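Local coordinates for erythrocyte membrane protein 1 (Plasmodium falciparum, PDB 6S8T) that probably binds the host receptor ICAM-1 through this DBLbeta domain, one piece of a much longer surface protein of malaria-infected erythrocytes, at residues I178-R183 against W301-C306; Q293-M298 against A418-Q423; K362-E367 against G383-Y388. One frame throughout, in Å; residues are numbered along the deposited sequence.

Contact 1: residues I178-R183 against W301-C306; sequences ICRAVR and WAEWFC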
loop_
_atom_site.group_PDB
_atom_site.type_symbol
_atom_site.label_atom_id
_atom_site.label_comp_id
_atom_site.label_asym_id
_atom_site.label_seq_id
_atom_site.Cartn_x
_atom_site.Cartn_y
_atom_site.Cartn_z
ATOM N N ILE A 178 5.728 -4.751 10.614
ATOM C CA ILE A 178 4.567 -5.622 10.446
ATOM C C ILE A 178 3.277 -4.841 10.667
ATOM O O ILE A 178 2.290 -5.028 9.945
ATOM C CB ILE A 178 4.658 -6.834 11.394
ATOM C CG1 ILE A 178 5.884 -7.692 11.079
ATOM C CG2 ILE A 178 3.402 -7.682 11.303
ATOM C CD1 ILE A 178 6.066 -8.872 12.034
ATOM N N CYS A 179 3.262 -3.957 11.670
ATOM C CA CYS A 179 2.080 -3.137 11.915
ATOM C C CYS A 179 1.769 -2.245 10.714
ATOM O O CYS A 179 0.599 -2.077 10.345
ATOM C CB CYS A 179 2.274 -2.307 13.190
ATOM S SG CYS A 179 2.304 -3.281 14.747
ATOM N N ARG A 180 2.802 -1.682 10.075
ATOM C CA ARG A 180 2.575 -0.842 8.898
ATOM C C ARG A 180 2.014 -1.654 7.734
ATOM O O ARG A 180 1.155 -1.167 6.989
ATOM C CB ARG A 180 3.871 -0.138 8.478
ATOM C CG ARG A 180 4.251 1.071 9.332
ATOM C CD ARG A 180 5.374 1.891 8.695
ATOM N NE ARG A 180 6.582 1.102 8.458
ATOM C CZ ARG A 180 7.585 0.980 9.324
ATOM N NH1 ARG A 180 8.641 0.237 9.018
ATOM N NH2 ARG A 180 7.534 1.596 10.498
ATOM N N ALA A 181 2.490 -2.894 7.561
ATOM C CA ALA A 181 2.011 -3.729 6.462
ATOM C C ALA A 181 0.529 -4.050 6.611
ATOM O O ALA A 181 -0.205 -4.101 5.616
ATOM C CB ALA A 181 2.833 -5.017 6.384
ATOM N N VAL A 182 0.072 -4.274 7.846
ATOM C CA VAL A 182 -1.350 -4.513 8.074
ATOM C C VAL A 182 -2.157 -3.240 7.818
ATOM O O VAL A 182 -3.297 -3.305 7.344
ATOM C CB VAL A 182 -1.570 -5.066 9.497
ATOM C CG1 VAL A 182 -3.049 -5.299 9.774
ATOM C CG2 VAL A 182 -0.787 -6.372 9.688
ATOM N N ARG A 183 -1.584 -2.067 8.102
ATOM C CA ARG A 183 -2.282 -0.820 7.802
ATOM C C ARG A 183 -2.344 -0.573 6.298
ATOM O O ARG A 183 -3.354 -0.075 5.787
ATOM C CB ARG A 183 -1.606 0.345 8.526
ATOM C CG ARG A 183 -1.725 0.260 10.041
ATOM C CD ARG A 183 -0.781 1.218 10.749
ATOM N NE ARG A 183 -1.017 2.606 10.359
ATOM C CZ ARG A 183 -0.380 3.646 10.885
ATOM N NH1 ARG A 183 0.531 3.455 11.832
ATOM N NH2 ARG A 183 -0.657 4.874 10.468
ATOM N N TRP A 301 7.639 1.317 -1.295
ATOM C CA TRP A 301 8.754 1.021 -2.193
ATOM C C TRP A 301 10.081 1.445 -1.577
ATOM O O TRP A 301 11.088 0.741 -1.708
ATOM C CB TRP A 301 8.543 1.720 -3.542
ATOM C CG TRP A 301 9.599 1.418 -4.595
ATOM C CD1 TRP A 301 9.486 0.542 -5.638
ATOM C CD2 TRP A 301 10.906 2.007 -4.711
ATOM N NE1 TRP A 301 10.640 0.540 -6.387
ATOM C CE2 TRP A 301 11.527 1.429 -5.841
ATOM C CE3 TRP A 301 11.612 2.961 -3.970
ATOM C CZ2 TRP A 301 12.819 1.775 -6.245
ATOM C CZ3 TRP A 301 12.897 3.298 -4.368
ATOM C CH2 TRP A 301 13.485 2.708 -5.499
ATOM N N ALA A 302 10.106 2.600 -0.909
ATOM C CA ALA A 302 11.352 3.085 -0.328
ATOM C C ALA A 302 11.791 2.221 0.849
ATOM O O ALA A 302 12.992 2.010 1.052
ATOM C CB ALA A 302 11.202 4.544 0.103
ATOM N N GLU A 303 10.837 1.715 1.635
ATOM C CA GLU A 303 11.196 0.869 2.771
ATOM C C GLU A 303 11.829 -0.437 2.304
ATOM O O GLU A 303 12.859 -0.864 2.840
ATOM C CB GLU A 303 9.969 0.587 3.647
ATOM C CG GLU A 303 10.251 -0.422 4.765
ATOM C CD GLU A 303 9.053 -0.701 5.663
ATOM O OE1 GLU A 303 7.927 -0.276 5.330
ATOM O OE2 GLU A 303 9.241 -1.357 6.710
ATOM N N TRP A 304 11.234 -1.083 1.297
ATOM C CA TRP A 304 11.763 -2.355 0.820
ATOM C C TRP A 304 13.014 -2.193 -0.036
ATOM O O TRP A 304 13.801 -3.141 -0.136
ATOM C CB TRP A 304 10.682 -3.128 0.059
ATOM C CG TRP A 304 9.688 -3.734 1.002
ATOM C CD1 TRP A 304 8.492 -3.200 1.392
ATOM C CD2 TRP A 304 9.829 -4.968 1.723
ATOM N NE1 TRP A 304 7.873 -4.033 2.294
ATOM C CE2 TRP A 304 8.671 -5.126 2.511
ATOM C CE3 TRP A 304 10.814 -5.960 1.764
ATOM C CZ2 TRP A 304 8.472 -6.234 3.332
ATOM C CZ3 TRP A 304 10.618 -7.061 2.582
ATOM C CH2 TRP A 304 9.456 -7.189 3.355
ATOM N N PHE A 305 13.223 -1.021 -0.644
ATOM C CA PHE A 305 14.512 -0.749 -1.274
ATOM C C PHE A 305 15.619 -0.662 -0.236
ATOM O O PHE A 305 16.737 -1.137 -0.470
ATOM C CB PHE A 305 14.465 0.549 -2.081
ATOM C CG PHE A 305 15.832 1.100 -2.398
ATOM C CD1 PHE A 305 16.581 0.565 -3.434
ATOM C CD2 PHE A 305 16.378 2.131 -1.645
ATOM C CE1 PHE A 305 17.845 1.055 -3.725
ATOM C CE2 PHE A 305 17.642 2.625 -1.930
ATOM C CZ PHE A 305 18.376 2.086 -2.972
ATOM N N CYS A 306 15.332 -0.038 0.912
ATOM C CA CYS A 306 16.350 0.092 1.948
ATOM C C CYS A 306 16.676 -1.251 2.592
ATOM O O CYS A 306 17.821 -1.473 3.000
ATOM C CB CYS A 306 15.905 1.108 3.003
ATOM S SG CYS A 306 16.093 2.848 2.480
#
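R180 and E303 reach toward each other from two helices and join in a buried salt bridge, the one side-chain meeting between I178-R183 and W301-C306. The helices stand well apart here: the nearest pair of alpha carbons, R180 CA and E303 CA, is 10.7 Å apart, so both side chains are needed to span the gap. From CB, which points toward the other helix, R180 runs out through CG and CD without touching E303. The chain then bends at CG-CD (chi3 -58°), which turns the guanidinium toward the acid. R180 NE comes to 3.7 Å from E303 OE1, too long for a bond, and is buried without a hydrogen-bond partner. R180 NH1 does the gripping: its bond to E303 OE2 is 2.9 Å long and fairly straight, 162° at the hydrogen. The acceptor lies in the guanidinium plane, at its edge, but NH1 meets OE2 from above the carboxylate, since the two planes are turned 56° apart. The pair is therefore a single-bond bridge, not a two-pronged one. NH2, the other terminal nitrogen, forms a salt bridge with D277. E303 comes the other way fully extended, and its OE2 also accepts a hydrogen bond from S177 OG, one residue before the arginine's segment. E303 OE2 thus has two donors, which probably offsets the cost of burying its charge. Around the bridge, helix 172-194 rests on helix 137-163 through I178, A181 and V182, while helix 293-319 turns W301 and F305 to helix 335-372; disulfides C179-C278 and C306-C430 tie both helices to loops.

Contact 2: residues Q293-M298 against A418-Q423; sequences QRLRWM and AGYIHQ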
loop_
_atom_site.group_PDB
_atom_site.type_symbol
_atom_site.label_atom_id
_atom_site.label_comp_id
_atom_site.label_asym_id
_atom_site.label_seq_id
_atom_site.Cartn_x
_atom_site.Cartn_y
_atom_site.Cartn_z
ATOM N N GLN A 293 -3.382 6.044 -2.915
ATOM C CA GLN A 293 -2.671 4.769 -2.989
ATOM C C GLN A 293 -1.308 4.909 -3.664
ATOM O O GLN A 293 -0.351 4.231 -3.273
ATOM C CB GLN A 293 -3.535 3.737 -3.722
ATOM C CG GLN A 293 -2.922 2.336 -3.827
ATOM C CD GLN A 293 -3.885 1.325 -4.427
ATOM O OE1 GLN A 293 -4.155 1.344 -5.628
ATOM N NE2 GLN A 293 -4.413 0.441 -3.590
ATOM N N ARG A 294 -1.191 5.781 -4.669
ATOM C CA ARG A 294 0.091 5.946 -5.348
ATOM C C ARG A 294 1.164 6.468 -4.398
ATOM O O ARG A 294 2.351 6.173 -4.577
ATOM C CB ARG A 294 -0.058 6.883 -6.551
ATOM C CG ARG A 294 1.170 6.940 -7.457
ATOM C CD ARG A 294 0.987 7.918 -8.615
ATOM N NE ARG A 294 -0.131 7.558 -9.484
ATOM C CZ ARG A 294 -0.043 6.724 -10.516
ATOM N NH1 ARG A 294 1.117 6.149 -10.812
ATOM N NH2 ARG A 294 -1.117 6.460 -11.251
ATOM N N LEU A 295 0.774 7.233 -3.378
ATOM C CA LEU A 295 1.754 7.708 -2.406
ATOM C C LEU A 295 2.066 6.649 -1.354
ATOM O O LEU A 295 3.207 6.569 -0.886
ATOM C CB LEU A 295 1.263 8.993 -1.735
ATOM C CG LEU A 295 1.088 10.204 -2.672
ATOM C CD1 LEU A 295 0.398 11.354 -1.953
ATOM C CD2 LEU A 295 2.427 10.654 -3.237
ATOM N N ARG A 296 1.076 5.834 -0.971
ATOM C CA ARG A 296 1.338 4.758 -0.017
ATOM C C ARG A 296 2.333 3.759 -0.591
ATOM O O ARG A 296 3.306 3.381 0.070
ATOM C CB ARG A 296 0.035 4.056 0.375
ATOM C CG ARG A 296 -1.042 4.990 0.928
ATOM C CD ARG A 296 -2.185 4.219 1.598
ATOM N NE ARG A 296 -2.686 3.103 0.798
ATOM C CZ ARG A 296 -3.784 3.136 0.046
ATOM N NH1 ARG A 296 -4.150 2.059 -0.639
ATOM N NH2 ARG A 296 -4.516 4.243 -0.025
ATOM N N TRP A 297 2.121 3.347 -1.844
ATOM C CA TRP A 297 3.009 2.372 -2.470
ATOM C C TRP A 297 4.424 2.915 -2.639
ATOM O O TRP A 297 5.393 2.154 -2.532
ATOM C CB TRP A 297 2.429 1.933 -3.817
ATOM C CG TRP A 297 1.194 1.078 -3.700
ATOM C CD1 TRP A 297 0.572 0.678 -2.547
ATOM C CD2 TRP A 297 0.443 0.506 -4.778
ATOM N NE1 TRP A 297 -0.520 -0.103 -2.846
ATOM C CE2 TRP A 297 -0.621 -0.222 -4.208
ATOM C CE3 TRP A 297 0.565 0.547 -6.171
ATOM C CZ2 TRP A 297 -1.554 -0.907 -4.982
ATOM C CZ3 TRP A 297 -0.363 -0.132 -6.939
ATOM C CH2 TRP A 297 -1.407 -0.852 -6.343
ATOM N N MET A 298 4.565 4.223 -2.896
ATOM C CA MET A 298 5.893 4.826 -2.999
ATOM C C MET A 298 6.639 4.757 -1.671
ATOM O O MET A 298 7.829 4.416 -1.640
ATOM C CB MET A 298 5.776 6.279 -3.478
ATOM C CG MET A 298 7.097 7.049 -3.513
ATOM S SD MET A 298 6.949 8.780 -4.033
ATOM C CE MET A 298 6.299 9.548 -2.551
ATOM N N ALA A 418 11.463 12.614 -3.397
ATOM C CA ALA A 418 12.511 12.445 -2.395
ATOM C C ALA A 418 12.194 13.230 -1.128
ATOM O O ALA A 418 12.446 12.755 -0.014
ATOM C CB ALA A 418 13.859 12.881 -2.969
ATOM N N GLY A 419 11.645 14.436 -1.277
ATOM C CA GLY A 419 11.256 15.204 -0.107
ATOM C C GLY A 419 10.109 14.562 0.651
ATOM O O GLY A 419 10.102 14.548 1.885
ATOM N N TYR A 420 9.127 14.021 -0.077
ATOM C CA TYR A 420 8.024 13.318 0.571
ATOM C C TYR A 420 8.525 12.122 1.377
ATOM O O TYR A 420 8.055 11.878 2.495
ATOM C CB TYR A 420 6.999 12.866 -0.475
ATOM C CG TYR A 420 5.683 12.392 0.118
ATOM C CD1 TYR A 420 5.550 11.108 0.651
ATOM C CD2 TYR A 420 4.574 13.230 0.148
ATOM C CE1 TYR A 420 4.347 10.682 1.198
ATOM C CE2 TYR A 420 3.374 12.815 0.690
ATOM C CZ TYR A 420 3.263 11.546 1.212
ATOM O OH TYR A 420 2.065 11.145 1.750
ATOM N N ILE A 421 9.479 11.364 0.825
ATOM C CA ILE A 421 10.004 10.193 1.529
ATOM C C ILE A 421 10.693 10.613 2.823
ATOM O O ILE A 421 10.488 10.009 3.880
ATOM C CB ILE A 421 10.955 9.393 0.615
ATOM C CG1 ILE A 421 10.181 8.712 -0.515
ATOM C CG2 ILE A 421 11.754 8.367 1.423
ATOM C CD1 ILE A 421 9.132 7.729 -0.042
ATOM N N HIS A 422 11.515 11.660 2.763
ATOM C CA HIS A 422 12.210 12.099 3.968
ATOM C C HIS A 422 11.278 12.742 4.987
ATOM O O HIS A 422 11.664 12.877 6.152
ATOM C CB HIS A 422 13.346 13.058 3.600
ATOM C CG HIS A 422 14.523 12.378 2.968
ATOM N ND1 HIS A 422 15.356 11.531 3.666
ATOM C CD2 HIS A 422 15.000 12.414 1.701
ATOM C CE1 HIS A 422 16.297 11.075 2.857
ATOM N NE2 HIS A 422 16.104 11.596 1.660
ATOM N N GLN A 423 10.064 13.125 4.586
ATOM C CA GLN A 423 9.092 13.687 5.517
ATOM C C GLN A 423 8.189 12.624 6.132
ATOM O O GLN A 423 7.865 12.704 7.322
ATOM C CB GLN A 423 8.231 14.743 4.816
ATOM C CG GLN A 423 8.938 16.062 4.555
ATOM C CD GLN A 423 9.184 16.855 5.824
ATOM O OE1 GLN A 423 10.317 17.217 6.132
ATOM N NE2 GLN A 423 8.117 17.135 6.566
#
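M298 and Y420 make the closest approach between Q293-M298 and A418-Q423, with the methyl M298 CE 3.6 Å from Y420 CD1. The methyl meets the ring obliquely, near CG and CD1, and also lies close to Y420 CB. M298 reaches it with an extended chain that bends only at the last torsion (chi3 77°), swinging CE toward the tyrosine. Nearer its backbone the same methionine meets I421: M298 CG is 4.1 Å from I421 CD1, which also touches the carbonyl oxygen of M298. I421 does not point its CB straight at the other helix; its CD1 end brings it in. L295, one turn earlier, takes the far end of the tyrosine, L295 CD1 lying 4.1 Å from Y420 OH and the two side chains crossing at about a right angle. Y420 thus lies along helix 293-319 across one turn, the CG-CD1 end of its ring against M298 CE and its hydroxyl beside L295. All four side chains are buried, and the contact between them is apolar. In the next shell, Y365 and I361 of helix 335-372 close over this group: Y365 touches L295, M298 and Y420, and I361 touches M298. M391 and F394 of helix 388-402 pack on L295. On the other side of helix 293-319, R296 is held by salt bridges to D188 and D191. The two segment axes pass 11.2 Å apart at a crossing angle of -70°, a gap bridged by long side chains in the apolar core of this largely helical Duffy-binding-like domain.

Contact 3: residues K362-E367 against G383-Y388; sequences KDKYEE and GGDRDY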
loop_
_atom_site.group_PDB
_atom_site.type_symbol
_atom_site.label_atom_id
_atom_site.label_comp_id
_atom_site.label_asym_id
_atom_site.label_seq_id
_atom_site.Cartn_x
_atom_site.Cartn_y
_atom_site.Cartn_z
ATOM N N LYS A 362 9.505 9.105 -9.383
ATOM C CA LYS A 362 9.684 10.498 -8.989
ATOM C C LYS A 362 9.278 11.458 -10.101
ATOM O O LYS A 362 8.858 12.586 -9.818
ATOM C CB LYS A 362 11.132 10.752 -8.565
ATOM C CG LYS A 362 12.131 10.821 -9.706
ATOM C CD LYS A 362 13.482 11.318 -9.213
ATOM C CE LYS A 362 14.541 11.224 -10.298
ATOM N NZ LYS A 362 14.126 11.917 -11.547
ATOM N N ASP A 363 9.391 11.034 -11.362
ATOM C CA ASP A 363 8.934 11.875 -12.462
ATOM C C ASP A 363 7.416 12.003 -12.461
ATOM O O ASP A 363 6.880 13.091 -12.702
ATOM C CB ASP A 363 9.426 11.317 -13.798
ATOM C CG ASP A 363 10.904 11.570 -14.026
ATOM O OD1 ASP A 363 11.530 12.250 -13.184
ATOM O OD2 ASP A 363 11.440 11.089 -15.045
ATOM N N LYS A 364 6.705 10.905 -12.192
ATOM C CA LYS A 364 5.250 10.979 -12.130
ATOM C C LYS A 364 4.795 11.815 -10.940
ATOM O O LYS A 364 3.845 12.599 -11.056
ATOM C CB LYS A 364 4.646 9.576 -12.072
ATOM C CG LYS A 364 3.136 9.548 -12.262
ATOM C CD LYS A 364 2.742 10.243 -13.559
ATOM C CE LYS A 364 1.234 10.287 -13.734
ATOM N NZ LYS A 364 0.653 8.919 -13.789
ATOM N N TYR A 365 5.466 11.665 -9.791
ATOM C CA TYR A 365 5.178 12.513 -8.635
ATOM C C TYR A 365 5.245 13.988 -9.008
ATOM O O TYR A 365 4.318 14.756 -8.723
ATOM C CB TYR A 365 6.163 12.208 -7.502
ATOM C CG TYR A 365 5.910 12.969 -6.207
ATOM C CD1 TYR A 365 6.265 14.311 -6.073
ATOM C CD2 TYR A 365 5.339 12.337 -5.113
ATOM C CE1 TYR A 365 6.038 15.000 -4.891
ATOM C CE2 TYR A 365 5.109 13.017 -3.930
ATOM C CZ TYR A 365 5.460 14.341 -3.822
ATOM O OH TYR A 365 5.227 15.005 -2.639
ATOM N N GLU A 366 6.343 14.401 -9.647
ATOM C CA GLU A 366 6.555 15.816 -9.941
ATOM C C GLU A 366 5.555 16.325 -10.971
ATOM O O GLU A 366 5.080 17.461 -10.873
ATOM C CB GLU A 366 7.993 16.036 -10.417
ATOM C CG GLU A 366 8.352 17.478 -10.752
ATOM C CD GLU A 366 9.831 17.653 -11.076
ATOM O OE1 GLU A 366 10.440 18.635 -10.601
ATOM O OE2 GLU A 366 10.386 16.803 -11.805
ATOM N N GLU A 367 5.218 15.494 -11.960
ATOM C CA GLU A 367 4.233 15.887 -12.962
ATOM C C GLU A 367 2.884 16.193 -12.322
ATOM O O GLU A 367 2.246 17.199 -12.653
ATOM C CB GLU A 367 4.099 14.785 -14.012
ATOM C CG GLU A 367 3.050 15.045 -15.074
ATOM C CD GLU A 367 3.037 13.975 -16.149
ATOM O OE1 GLU A 367 4.128 13.488 -16.523
ATOM O OE2 GLU A 367 1.938 13.615 -16.617
ATOM N N GLY A 383 -6.266 14.691 -17.376
ATOM C CA GLY A 383 -6.112 13.540 -16.510
ATOM C C GLY A 383 -5.778 12.263 -17.251
ATOM O O GLY A 383 -4.697 12.139 -17.836
ATOM N N GLY A 384 -6.698 11.303 -17.232
ATOM C CA GLY A 384 -6.476 10.031 -17.889
ATOM C C GLY A 384 -6.222 8.895 -16.920
ATOM O O GLY A 384 -6.728 7.785 -17.111
ATOM N N ASP A 385 -5.439 9.156 -15.877
ATOM C CA ASP A 385 -5.149 8.134 -14.883
ATOM C C ASP A 385 -6.356 7.898 -13.983
ATOM O O ASP A 385 -7.191 8.782 -13.773
ATOM C CB ASP A 385 -3.940 8.531 -14.037
ATOM C CG ASP A 385 -2.623 8.298 -14.751
ATOM O OD1 ASP A 385 -2.475 7.244 -15.405
ATOM O OD2 ASP A 385 -1.733 9.172 -14.658
ATOM N N ARG A 386 -6.436 6.681 -13.439
ATOM C CA ARG A 386 -7.551 6.323 -12.570
ATOM C C ARG A 386 -7.570 7.165 -11.300
ATOM O O ARG A 386 -8.642 7.409 -10.736
ATOM C CB ARG A 386 -7.487 4.831 -12.228
ATOM C CG ARG A 386 -8.629 4.322 -11.360
ATOM C CD ARG A 386 -8.592 2.806 -11.222
ATOM N NE ARG A 386 -8.757 2.139 -12.509
ATOM C CZ ARG A 386 -8.664 0.825 -12.691
ATOM N NH1 ARG A 386 -8.405 0.025 -11.665
ATOM N NH2 ARG A 386 -8.829 0.308 -13.900
ATOM N N ASP A 387 -6.405 7.631 -10.846
ATOM C CA ASP A 387 -6.292 8.369 -9.594
ATOM C C ASP A 387 -5.979 9.848 -9.802
ATOM O O ASP A 387 -5.544 10.519 -8.860
ATOM C CB ASP A 387 -5.223 7.734 -8.704
ATOM C CG ASP A 387 -3.851 7.728 -9.359
ATOM O OD1 ASP A 387 -3.789 7.603 -10.600
ATOM O OD2 ASP A 387 -2.839 7.844 -8.637
ATOM N N TYR A 388 -6.184 10.373 -11.013
ATOM C CA TYR A 388 -5.795 11.756 -11.286
ATOM C C TYR A 388 -6.490 12.724 -10.333
ATOM O O TYR A 388 -5.833 13.537 -9.672
ATOM C CB TYR A 388 -6.097 12.117 -12.740
ATOM C CG TYR A 388 -5.672 13.523 -13.098
ATOM C CD1 TYR A 388 -4.341 13.821 -13.358
ATOM C CD2 TYR A 388 -6.599 14.555 -13.161
ATOM C CE1 TYR A 388 -3.946 15.105 -13.675
ATOM C CE2 TYR A 388 -6.216 15.843 -13.480
ATOM C CZ TYR A 388 -4.888 16.112 -13.736
ATOM O OH TYR A 388 -4.499 17.394 -14.052
#
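K364 sits on a regular turn of helix 335-372, whereas D385 opens a type I beta turn, D385 to Y388, that leads from a glycine-containing loop into helix 388-402. This is a helix-loop-helix connection of the helical Duffy-binding-like fold, with one salt bridge between the two segments, at the surface. The two side chains approach from opposite directions, both with CB pointing toward the other segment. K364 leaves its helix with CG anti to the backbone N (chi1 -169°), then bends at its second and fourth torsions, which carries the ammonium across to the loop. D385 turns its carboxylate to meet it, and OD2 alone takes the bond; D385 OD1 stays 3.9 Å from K364 NZ. K364 CE follows to 3.3 Å from D385 OD2. Within the loop, G383 and G384 have positive phi angles and are poorly ordered; G383 CA passes over the face of the Y388 ring, a placement that is correspondingly less certain. The turn itself is closed by a weak bond from Y388 N to D385 O. D387, at the N-cap position of helix 388-402, makes no capping bond with its side chain; instead its OD2 is in a salt bridge with R294 of helix 293-319. D387 OD1 lies 5.6 Å from K364 NZ; this carboxylate, with D385, probably eases the closeness of the K364 and R294 charges. R386, between the two aspartates, pairs with E200. The bridge is short, K364 NZ to D385 OD2 at 2.6 Å, and the nitrogen stands above the carboxylate plane, 41° out of it.

The three contacts step outward through one helical domain. Contacts 1 and 2 share helix 293-319; their centres lie 12 Å apart and A302 touches I421 between them. Along the chain their segments alternate, since 178-183 and 293-298 both precede 301-306 and 418-423 follows. Contact 3 is nested inside the loop closed by contact 2, its centre 13 Å away and 22 Å from that of contact 1. It meets contact 2 through the R294-D387 salt bridge and through Y365 against Y420 and L295. Helix 293-319 carries one segment each of contacts 1 and 2, which join parts of the chain more than a hundred residues apart, and reaches the shorter-range contact 3 through R294.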